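Local coordinates for uncharacterized protein (Corynebacterium diphtheriae, PDB 3V7B), which is of unknown function but belongs to the DUF2020 family, placed in the same clan as Mog1p and PsbP, and folds around an antiparallel sheet, at residues A[49-53]-A[54-58]; A[74-78]-A[79-83]; A[88-92]-A[93-97]. All coordinates share one frame; numbering follows the deposited sequence.

Contact 1. Residues A[49-53]-A[54-58]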
loop_
_atom_site.group_PDB
_atom_site.type_symbol
_atom_site.label_atom_id
_atom_site.label_comp_id
_atom_site.label_asym_id
_atom_site.label_seq_id
_atom_site.Cartn_x
_atom_site.Cartn_y
_atom_site.Cartn_z
ATOM N N VAL A 49 0.319 -5.011 11.352
ATOM C CA VAL A 49 0.077 -3.635 11.198
ATOM C C VAL A 49 1.312 -2.889 11.765
ATOM O O VAL A 49 1.989 -3.362 12.708
ATOM C CB VAL A 49 -1.144 -3.149 12.024
ATOM C CG1 VAL A 49 -2.434 -3.866 11.603
ATOM C CG2 VAL A 49 -0.895 -3.408 13.502
ATOM N N ASP A 50 1.552 -1.704 11.211
ATOM C CA ASP A 50 2.655 -0.864 11.614
ATOM C C ASP A 50 2.049 0.430 12.017
ATOM O O ASP A 50 1.666 1.222 11.164
ATOM C CB ASP A 50 3.679 -0.755 10.451
ATOM C CG ASP A 50 4.910 0.154 10.789
ATOM O OD1 ASP A 50 4.898 0.888 11.822
ATOM O OD2 ASP A 50 5.888 0.081 10.022
ATOM N N THR A 51 1.955 0.660 13.328
ATOM C CA THR A 51 1.279 1.819 13.887
ATOM C C THR A 51 2.183 3.050 13.981
ATOM O O THR A 51 1.810 4.064 14.624
ATOM C CB THR A 51 0.754 1.506 15.285
ATOM O OG1 THR A 51 1.844 1.068 16.091
ATOM C CG2 THR A 51 -0.277 0.417 15.189
ATOM N N ARG A 52 3.374 2.972 13.388
ATOM C CA ARG A 52 4.171 4.249 13.232
ATOM C C ARG A 52 3.464 5.315 12.413
ATOM O O ARG A 52 3.637 6.530 12.648
ATOM C CB ARG A 52 5.574 3.997 12.684
ATOM C CG ARG A 52 6.434 3.229 13.645
ATOM C CD ARG A 52 7.802 2.902 13.041
ATOM N NE ARG A 52 7.629 2.178 11.779
ATOM C CZ ARG A 52 8.554 2.106 10.808
ATOM N NH1 ARG A 52 9.757 2.670 10.960
ATOM N NH2 ARG A 52 8.310 1.445 9.665
ATOM N N PHE A 53 2.610 4.846 11.533
ATOM C CA PHE A 53 1.839 5.716 10.618
ATOM C C PHE A 53 0.532 6.081 11.292
ATOM O O PHE A 53 -0.034 5.238 11.951
ATOM C CB PHE A 53 1.614 4.986 9.329
ATOM C CG PHE A 53 2.907 4.516 8.683
ATOM C CD1 PHE A 53 3.655 5.347 7.848
ATOM C CD2 PHE A 53 3.399 3.285 8.965
ATOM C CE1 PHE A 53 4.898 4.921 7.273
ATOM C CE2 PHE A 53 4.604 2.821 8.398
ATOM C CZ PHE A 53 5.352 3.636 7.553
ATOM N N ASP A 54 0.062 7.304 11.097
ATOM C CA ASP A 54 -1.245 7.712 11.683
ATOM C C ASP A 54 -2.326 6.658 11.344
ATOM O O ASP A 54 -3.065 6.181 12.219
ATOM C CB ASP A 54 -1.725 9.063 11.153
ATOM C CG ASP A 54 -0.774 10.229 11.448
ATOM O OD1 ASP A 54 0.185 10.068 12.237
ATOM O OD2 ASP A 54 -1.031 11.294 10.841
ATOM N N THR A 55 -2.403 6.297 10.059
ATOM C CA THR A 55 -3.192 5.152 9.618
ATOM C C THR A 55 -2.255 3.982 9.540
ATOM O O THR A 55 -1.311 4.000 8.715
ATOM C CB THR A 55 -3.850 5.377 8.228
ATOM O OG1 THR A 55 -4.767 6.471 8.342
ATOM C CG2 THR A 55 -4.587 4.134 7.827
ATOM N N PRO A 56 -2.473 2.956 10.378
ATOM C CA PRO A 56 -1.477 1.874 10.332
ATOM C C PRO A 56 -1.302 1.267 8.982
ATOM O O PRO A 56 -2.265 1.059 8.282
ATOM C CB PRO A 56 -2.053 0.828 11.303
ATOM C CG PRO A 56 -2.867 1.626 12.255
ATOM C CD PRO A 56 -3.555 2.601 11.316
ATOM N N ALA A 57 -0.063 0.975 8.624
ATOM C CA ALA A 57 0.264 0.216 7.435
ATOM C C ALA A 57 -0.093 -1.238 7.696
ATOM O O ALA A 57 -0.006 -1.688 8.835
ATOM C CB ALA A 57 1.722 0.346 7.138
ATOM N N CYS A 58 -0.521 -1.955 6.660
ATOM C CA CYS A 58 -0.969 -3.351 6.821
ATOM C C CYS A 58 -0.117 -4.199 5.859
ATOM O O CYS A 58 0.052 -3.880 4.676
ATOM C CB CYS A 58 -2.451 -3.538 6.501
ATOM S SG CYS A 58 -3.543 -2.608 7.618
#

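Contact 2. Residues A[74-78]-A[79-83]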
loop_
_atom_site.group_PDB
_atom_site.type_symbol
_atom_site.label_atom_id
_atom_site.label_comp_id
_atom_site.label_asym_id
_atom_site.label_seq_id
_atom_site.Cartn_x
_atom_site.Cartn_y
_atom_site.Cartn_z
ATOM N N ARG A 74 0.102 7.282 3.922
ATOM C CA ARG A 74 1.037 8.277 4.377
ATOM C C ARG A 74 0.326 9.624 4.518
ATOM O O ARG A 74 -0.395 10.045 3.650
ATOM C CB ARG A 74 2.166 8.492 3.401
ATOM C CG ARG A 74 3.251 7.464 3.354
ATOM C CD ARG A 74 3.738 6.914 4.619
ATOM N NE ARG A 74 4.272 7.966 5.523
ATOM C CZ ARG A 74 5.512 8.416 5.564
ATOM N NH1 ARG A 74 6.448 7.872 4.838
ATOM N NH2 ARG A 74 5.831 9.390 6.411
ATOM N N HIS A 75 0.475 10.247 5.632
ATOM C CA HIS A 75 0.020 11.636 5.752
ATOM C C HIS A 75 1.286 12.473 5.826
ATOM O O HIS A 75 2.023 12.500 6.856
ATOM C CB HIS A 75 -0.866 11.817 6.975
ATOM C CG HIS A 75 -2.234 11.200 6.840
ATOM N ND1 HIS A 75 -2.442 9.837 6.901
ATOM C CD2 HIS A 75 -3.490 11.781 6.721
ATOM C CE1 HIS A 75 -3.750 9.581 6.758
ATOM N NE2 HIS A 75 -4.401 10.768 6.648
HETATM N N MSE A 76 1.610 13.118 4.727
HETATM C CA MSE A 76 2.856 13.913 4.633
HETATM C C MSE A 76 2.604 15.373 5.069
HETATM O O MSE A 76 1.462 15.830 5.107
HETATM C CB MSE A 76 3.450 13.886 3.222
HETATM C CG MSE A 76 3.756 12.462 2.669
HETATM SE SE MSE A 76 4.817 11.324 3.903
HETATM C CE MSE A 76 6.552 12.112 3.537
ATOM N N PRO A 77 3.678 16.100 5.456
ATOM C CA PRO A 77 3.609 17.555 5.815
ATOM C C PRO A 77 3.197 18.456 4.696
ATOM O O PRO A 77 2.803 19.608 4.954
ATOM C CB PRO A 77 5.068 17.908 6.162
ATOM C CG PRO A 77 5.736 16.637 6.448
ATOM C CD PRO A 77 5.050 15.559 5.652
ATOM N N SER A 78 3.332 17.982 3.459
ATOM C CA SER A 78 2.879 18.712 2.282
ATOM C C SER A 78 2.521 17.780 1.120
ATOM O O SER A 78 2.859 16.581 1.100
ATOM C CB SER A 78 3.965 19.642 1.741
ATOM O OG SER A 78 5.048 18.843 1.273
ATOM N N GLU A 79 1.856 18.377 0.137
ATOM C CA GLU A 79 1.494 17.675 -1.106
ATOM C C GLU A 79 2.762 17.338 -1.873
ATOM O O GLU A 79 2.896 16.227 -2.418
ATOM C CB GLU A 79 0.533 18.529 -1.950
ATOM C CG GLU A 79 0.305 18.008 -3.313
ATOM C CD GLU A 79 -0.899 18.627 -3.968
ATOM O OE1 GLU A 79 -0.979 18.359 -5.157
ATOM O OE2 GLU A 79 -1.713 19.343 -3.300
ATOM N N GLU A 80 3.713 18.271 -1.873
ATOM C CA GLU A 80 5.022 18.019 -2.483
ATOM C C GLU A 80 5.656 16.742 -1.973
ATOM O O GLU A 80 6.225 15.949 -2.737
ATOM C CB GLU A 80 6.001 19.174 -2.191
ATOM C CG GLU A 80 7.328 19.036 -2.926
ATOM C CD GLU A 80 7.142 19.172 -4.449
ATOM O OE1 GLU A 80 6.607 18.246 -5.105
ATOM O OE2 GLU A 80 7.494 20.239 -5.014
ATOM N N GLU A 81 5.625 16.588 -0.658
ATOM C CA GLU A 81 6.190 15.384 -0.069
ATOM C C GLU A 81 5.344 14.114 -0.398
ATOM O O GLU A 81 5.903 13.038 -0.537
ATOM C CB GLU A 81 6.396 15.568 1.446
ATOM C CG GLU A 81 7.678 16.333 1.781
ATOM C CD GLU A 81 8.922 15.448 1.514
ATOM O OE1 GLU A 81 8.953 14.284 1.960
ATOM O OE2 GLU A 81 9.885 15.901 0.874
ATOM N N ALA A 82 4.020 14.253 -0.468
ATOM C CA ALA A 82 3.175 13.133 -0.875
ATOM C C ALA A 82 3.511 12.742 -2.303
ATOM O O ALA A 82 3.526 11.587 -2.637
ATOM C CB ALA A 82 1.721 13.417 -0.755
ATOM N N ILE A 83 3.803 13.710 -3.154
ATOM C CA ILE A 83 4.216 13.399 -4.544
ATOM C C ILE A 83 5.553 12.682 -4.577
ATOM O O ILE A 83 5.783 11.808 -5.408
ATOM C CB ILE A 83 4.215 14.700 -5.451
ATOM C CG1 ILE A 83 2.816 15.232 -5.642
ATOM C CG2 ILE A 83 4.867 14.432 -6.796
ATOM C CD1 ILE A 83 2.666 16.728 -6.050
#

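Contact 3. Residues A[88-92]-A[93-97]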
loop_
_atom_site.group_PDB
_atom_site.type_symbol
_atom_site.label_atom_id
_atom_site.label_comp_id
_atom_site.label_asym_id
_atom_site.label_seq_id
_atom_site.Cartn_x
_atom_site.Cartn_y
_atom_site.Cartn_z
ATOM N N TRP A 88 8.570 7.971 -5.802
ATOM C CA TRP A 88 9.526 6.937 -5.360
ATOM C C TRP A 88 8.982 5.535 -5.574
ATOM O O TRP A 88 9.666 4.700 -6.203
ATOM C CB TRP A 88 9.875 7.204 -3.914
ATOM C CG TRP A 88 10.410 6.043 -3.142
ATOM C CD1 TRP A 88 11.681 5.479 -3.208
ATOM C CD2 TRP A 88 9.676 5.246 -2.129
ATOM N NE1 TRP A 88 11.778 4.384 -2.342
ATOM C CE2 TRP A 88 10.617 4.209 -1.657
ATOM C CE3 TRP A 88 8.394 5.295 -1.580
ATOM C CZ2 TRP A 88 10.257 3.280 -0.688
ATOM C CZ3 TRP A 88 8.037 4.345 -0.637
ATOM C CH2 TRP A 88 8.955 3.371 -0.190
ATOM N N ALA A 89 7.712 5.312 -5.177
ATOM C CA ALA A 89 7.086 3.983 -5.268
ATOM C C ALA A 89 6.792 3.582 -6.725
ATOM O O ALA A 89 6.891 2.417 -7.076
ATOM C CB ALA A 89 5.814 3.924 -4.464
ATOM N N ALA A 90 6.450 4.592 -7.547
ATOM C CA ALA A 90 5.986 4.426 -8.942
ATOM C C ALA A 90 6.708 5.438 -9.815
ATOM O O ALA A 90 6.158 6.478 -10.121
ATOM C CB ALA A 90 4.438 4.524 -9.070
ATOM N N PRO A 91 7.939 5.099 -10.239
ATOM C CA PRO A 91 8.764 6.127 -10.952
ATOM C C PRO A 91 8.131 6.545 -12.285
ATOM O O PRO A 91 7.551 5.709 -12.990
ATOM C CB PRO A 91 10.127 5.428 -11.166
ATOM C CG PRO A 91 10.187 4.387 -10.073
ATOM C CD PRO A 91 8.749 3.924 -9.821
ATOM N N ILE A 92 8.381 7.803 -12.645
ATOM C CA ILE A 92 7.714 8.501 -13.726
ATOM C C ILE A 92 8.031 7.755 -14.995
ATOM O O ILE A 92 7.124 7.553 -15.786
ATOM C CB ILE A 92 8.193 9.957 -13.878
ATOM C CG1 ILE A 92 7.750 10.836 -12.709
ATOM C CG2 ILE A 92 7.643 10.586 -15.161
ATOM C CD1 ILE A 92 6.261 10.914 -12.542
ATOM N N ASP A 93 9.247 7.238 -15.146
ATOM C CA ASP A 93 9.577 6.577 -16.421
ATOM C C ASP A 93 9.369 5.106 -16.526
ATOM O O ASP A 93 9.708 4.495 -17.566
ATOM C CB ASP A 93 11.023 6.891 -16.805
ATOM C CG ASP A 93 12.032 6.452 -15.762
ATOM O OD1 ASP A 93 11.674 5.576 -14.943
ATOM O OD2 ASP A 93 13.163 7.004 -15.776
ATOM N N THR A 94 8.833 4.484 -15.485
ATOM C CA THR A 94 8.686 3.044 -15.460
ATOM C C THR A 94 7.267 2.615 -15.145
ATOM O O THR A 94 7.011 1.441 -15.017
ATOM C CB THR A 94 9.659 2.356 -14.437
ATOM O OG1 THR A 94 9.425 2.842 -13.087
ATOM C CG2 THR A 94 11.080 2.535 -14.832
ATOM N N THR A 95 6.345 3.569 -14.970
ATOM C CA THR A 95 5.012 3.244 -14.618
ATOM C C THR A 95 4.063 4.070 -15.476
ATOM O O THR A 95 4.485 5.104 -16.085
ATOM C CB THR A 95 4.731 3.500 -13.098
ATOM O OG1 THR A 95 4.808 4.900 -12.825
ATOM C CG2 THR A 95 5.773 2.666 -12.195
ATOM N N GLU A 96 2.785 3.661 -15.466
ATOM C CA GLU A 96 1.739 4.352 -16.210
ATOM C C GLU A 96 0.837 5.111 -15.266
ATOM O O GLU A 96 0.882 4.896 -14.016
ATOM C CB GLU A 96 0.970 3.385 -17.145
ATOM C CG GLU A 96 0.289 2.269 -16.396
ATOM C CD GLU A 96 -0.585 1.357 -17.206
ATOM O OE1 GLU A 96 -0.623 1.449 -18.437
ATOM O OE2 GLU A 96 -1.251 0.524 -16.562
ATOM N N PRO A 97 0.080 6.081 -15.806
ATOM C CA PRO A 97 -0.697 6.869 -14.869
ATOM C C PRO A 97 -1.728 6.031 -14.142
ATOM O O PRO A 97 -2.257 5.089 -14.711
ATOM C CB PRO A 97 -1.387 7.905 -15.741
ATOM C CG PRO A 97 -0.520 7.986 -16.965
ATOM C CD PRO A 97 0.045 6.629 -17.170
HETATM O O HOH W 1 6.152 6.334 -18.065
#

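Contact 1. Residues A[49-53]-A[54-58]
Asp-50 and Ala-57 form the hydrogen-bonded antiparallel pair next to the tip of a beta hairpin. Asp-50 N donates to Ala-57 O (2.8 Å), and Ala-57 N returns the bond to Asp-50 O (3.1 Å). Val-49 and Cys-58 follow as the adjacent non-hydrogen-bonded pair.

Apolar contacts lie on both faces of the ladder. CD2 of Phe-53 reaches CB of Ala-57 (3.8 Å) on the face that also carries CB of Asp-50, and the Phe-53 ring presents its edge to Asp-50 O. Val-49 CB approaches Pro-56 CB (4.1 Å) on the Cys-58 side.

Polar bonds from the Asp-50 carboxylate span the type I turn from Asp-50 to Phe-53. With CG anti to N (chi1 179°), the carboxylate turns back to the turn: Asp-50 OD1 accepts from Arg-52 N (3.0 Å), an Asx turn. Side-on, in the guanidinium plane, Arg-52 NE meets Asp-50 OD1, and Arg-52 NH2 meets Asp-50 OD2 (2.8 Å), each on a syn lone pair. Asp-50 OD2 also accepts from Met-17 N.

The hairpin joins edge strand 46-50 to strand 57-61; Cys-58 is disulfide-bonded to Cys-28, and Phe-53 and Thr-55 pack against strand 69-75.

Contact 2. Residues A[74-78]-A[79-83]
Ser-78 touches the first turn of helix 79-89 through both its side chain and its carbonyl, and it loses more surface here than any other residue of the contact. Ser-78 OG accepts from Glu-81 N at 3.0 Å with an N-H...O angle of 161°, a nearly straight capping bond. The torsion accounts for it: at chi1 65° OG sits between the backbone N and the carbonyl carbon, which turns it over the start of the helix. One residue further along, Ala-82 N donates to Ser-78 O (3.0 Å), the first i to i+4 bond of the helix. Glu-81 N, a first-turn amide, is thus satisfied by the serine hydroxyl, and Ala-82 N by the carbonyl of the same residue.

Glu-81 returns toward the incoming chain. Glu-81 CB lies 3.5 Å from Ser-78 OG, packing beside the capping hydroxyl, while the Glu-81 chain bends at chi2 (-72°) and brings its OE1 to 3.6 Å from CE of the selenomethionine Met-76. The other oxygen, OE2, forms a salt bridge with Arg-84, three residues on, which would tend to hold the bent carboxylate in place.

Met-76 fills the angle between strand and helix. Met-76 CG rests on the backbone of Ala-82, 3.6 Å from Ala-82 N and 4.1 Å from Ala-82 CB. SE of Met-76 lies 3.3 Å above one face of the Arg-74 guanidinium, offset toward its rim. Arg-74 is itself salt-bridged to Asp-7.

The whole is a strand-to-helix connection in which strand 69-75 passes through a three-residue loop, 76-78, into helix 79-89, with a serine as its N-cap.

Contact 3. Residues A[88-92]-A[93-97]
Thr-95 and Thr-94 turn their hydroxyls toward the carbonyl of Pro-91 because each holds OG1 between its backbone N and carbonyl carbon, at chi1 66° and 59°. Thr-95 OG1 donates to Pro-91 O at 2.9 Å. Thr-94 N also donates to Pro-91 O, at 3.1 Å, with an N-H...O angle of 165°. Both donors stand well out of the carbonyl plane and come from opposite faces, which leaves the oxygen gripped above and below; Thr-94 OG1 adds a weak third bond to Pro-91 O (3.4 Å).

The backbone bond from Thr-94 N to Pro-91 O closes a beta turn over residues 91-94, within the connection that takes the chain from helix 79-89 into edge strand 96-98. The Pro-91 ring lies against Thr-94, with Pro-91 CB 3.3 Å from Thr-94 OG1, and meets the Thr-95 side chain at about a right angle, with Pro-91 CD 4.0 Å from Thr-95 CG2. Ala-90 CB lies beside the Thr-95 hydroxyl, 3.8 Å from Thr-95 OG1.

A water donates to Ile-92 O (2.8 Å) and to Thr-95 O (2.9 Å), tying the turn to the residue beyond it. Ala-90 also packs on Ala-118 of strand 114-121, and Glu-96 pairs through its backbone with Arg-108.

Overall arrangement
The three contacts follow one another along the chain, and all reach the same antiparallel sheet. Contact 1 and contact 2 touch directly, although their centres are about 16 Å apart: Phe-53 CE1 packs 3.5 Å from Arg-74 CD, and Thr-55 OG1 lies 3.6 Å from His-75 CE1, as expected for hairpin residues beside the neighbouring strand 69-75. Contacts 2 and 3 mark the start and the end of helix 79-89, with centres about 17 Å apart and nearest atoms about 5 Å apart. Contacts 1 and 3 fall on opposite sides of the chain's centre, about 24 Å between centres, near the two outermost strands, 46-50 and 96-98.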